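Local coordinates for protein YCGM (Escherichia coli, PDB 1NR9) that belongs to the fumarylacetoacetate hydrolase family and carries a magnesium ion in its fold, at residues P131-I136 with V209-H214. Residues are numbered along the deposited sequence; the frame is centred on the assembly and turned at random.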
# COMPACT_ATOMS: atom_id res chain seq x y z
N PRO A 131 10.57 -6.23 8.29
CA PRO A 131 11.53 -7.34 8.22
C PRO A 131 10.65 -8.54 8.46
O PRO A 131 9.67 -8.45 9.20
CB PRO A 131 12.46 -7.07 9.40
CG PRO A 131 12.35 -5.59 9.61
CD PRO A 131 10.89 -5.33 9.41
N LEU A 132 10.96 -9.68 7.87
CA LEU A 132 10.09 -10.81 8.05
C LEU A 132 10.91 -12.09 8.09
O LEU A 132 11.90 -12.22 7.37
CB LEU A 132 9.11 -10.83 6.87
CG LEU A 132 7.87 -11.70 6.80
CD1 LEU A 132 6.93 -11.36 7.97
CD2 LEU A 132 7.18 -11.45 5.45
N SER A 133 10.50 -13.03 8.94
CA SER A 133 11.20 -14.30 9.06
C SER A 133 10.71 -15.25 7.97
O SER A 133 9.89 -14.86 7.13
CB SER A 133 10.93 -14.93 10.44
OG SER A 133 9.58 -15.37 10.56
N GLY A 134 11.24 -16.47 7.98
CA GLY A 134 10.81 -17.45 7.01
C GLY A 134 9.47 -17.94 7.50
O GLY A 134 9.06 -17.58 8.60
N PHE A 135 8.78 -18.77 6.72
CA PHE A 135 7.47 -19.27 7.13
C PHE A 135 7.44 -20.75 7.42
O PHE A 135 8.18 -21.53 6.83
CB PHE A 135 6.43 -18.99 6.05
CG PHE A 135 6.02 -17.56 5.97
CD1 PHE A 135 6.53 -16.73 4.97
CD2 PHE A 135 5.11 -17.03 6.88
CE1 PHE A 135 6.15 -15.39 4.89
CE2 PHE A 135 4.71 -15.70 6.81
CZ PHE A 135 5.23 -14.87 5.81
N ILE A 136 6.55 -21.13 8.33
CA ILE A 136 6.39 -22.52 8.69
C ILE A 136 5.05 -22.95 8.08
O ILE A 136 4.00 -22.37 8.38
CB ILE A 136 6.36 -22.68 10.21
CG1 ILE A 136 7.77 -22.45 10.77
CG2 ILE A 136 5.86 -24.05 10.60
CD1 ILE A 136 7.79 -22.30 12.27
N VAL A 209 13.97 -12.01 17.89
CA VAL A 209 12.52 -12.16 17.83
C VAL A 209 12.19 -13.64 18.04
O VAL A 209 12.99 -14.51 17.68
CB VAL A 209 11.99 -11.71 16.45
CG1 VAL A 209 12.59 -12.56 15.36
CG2 VAL A 209 10.48 -11.82 16.40
N THR A 210 11.03 -13.92 18.62
CA THR A 210 10.67 -15.31 18.89
C THR A 210 9.20 -15.62 18.85
O THR A 210 8.39 -14.87 19.39
CB THR A 210 11.17 -15.74 20.28
OG1 THR A 210 12.59 -15.91 20.23
CG2 THR A 210 10.51 -17.03 20.71
N PHE A 211 8.85 -16.74 18.23
CA PHE A 211 7.46 -17.16 18.19
C PHE A 211 7.42 -18.68 18.26
O PHE A 211 8.09 -19.37 17.48
CB PHE A 211 6.74 -16.59 16.96
CG PHE A 211 6.89 -17.41 15.70
CD1 PHE A 211 5.85 -18.25 15.28
CD2 PHE A 211 8.04 -17.34 14.92
CE1 PHE A 211 5.97 -19.01 14.11
CE2 PHE A 211 8.16 -18.09 13.75
CZ PHE A 211 7.13 -18.93 13.34
N ASP A 212 6.67 -19.18 19.24
CA ASP A 212 6.49 -20.61 19.51
C ASP A 212 7.64 -21.54 19.17
O ASP A 212 7.59 -22.30 18.19
CB ASP A 212 5.22 -21.13 18.82
CG ASP A 212 4.03 -21.17 19.77
OD1 ASP A 212 2.99 -21.76 19.39
OD2 ASP A 212 4.14 -20.62 20.89
N GLY A 213 8.69 -21.50 19.98
CA GLY A 213 9.81 -22.39 19.76
C GLY A 213 10.80 -22.01 18.67
O GLY A 213 11.76 -22.74 18.43
N HIS A 214 10.59 -20.87 18.02
CA HIS A 214 11.49 -20.43 16.97
C HIS A 214 12.08 -19.05 17.23
O HIS A 214 11.36 -18.11 17.62
CB HIS A 214 10.75 -20.44 15.64
CG HIS A 214 10.39 -21.81 15.18
ND1 HIS A 214 11.33 -22.70 14.68
CD2 HIS A 214 9.21 -22.48 15.17
CE1 HIS A 214 10.74 -23.84 14.38
NE2 HIS A 214 9.45 -23.73 14.67
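Ile136 reaches across to Phe211 and His214 with the end of its longer branch, and this meeting joins strand 130-137 of the mixed sheet to the hairpin at the edge of the four-stranded antiparallel sheet. Its CB and CG2 stay clear of both rings. CG1 stands anti to the carbonyl carbon (chi1 -72°) and comes within 4.4 Å of Phe211 CZ, but close packing begins at CD1, which the extended chain carries farthest. That methyl lies 3.6 Å from Phe211 CZ, approaching the phenyl obliquely. It also sits over one face of the His214 imidazole, on the CD2-NE2 side. Isoleucine suits the place because its long branch ends in a single methyl that can lie against both rings.

Three residues earlier, Ser133 directs its CB toward the hairpin, and its OG passes obliquely by Phe211, 4.4 Å from CE2. A small hydroxyl serves here because its polar end is bound within its own sheet, where Val100 N is a partner. Phe211 also packs on Val100 and Leu150, a broad apolar ring suited to the interior between the sheets. The flat ring of His214 offers a face to the methyl, and its partly exposed place suits a polar residue; its imidazole also meets Trp9 with the planes about 55° apart.

The two rings are brought together by a type I' turn from Phe211 to His214, closed by backbone bonds from Phe211 N to His214 O (2.9 Å) and from His214 N to Phe211 O (3.0 Å). Glycine suits position 213 because a CB there would press against Asp212 O. No hydrogen bond crosses between 131-136 and 209-214, so cohesion between them probably rests on dispersion and the burial of apolar surface.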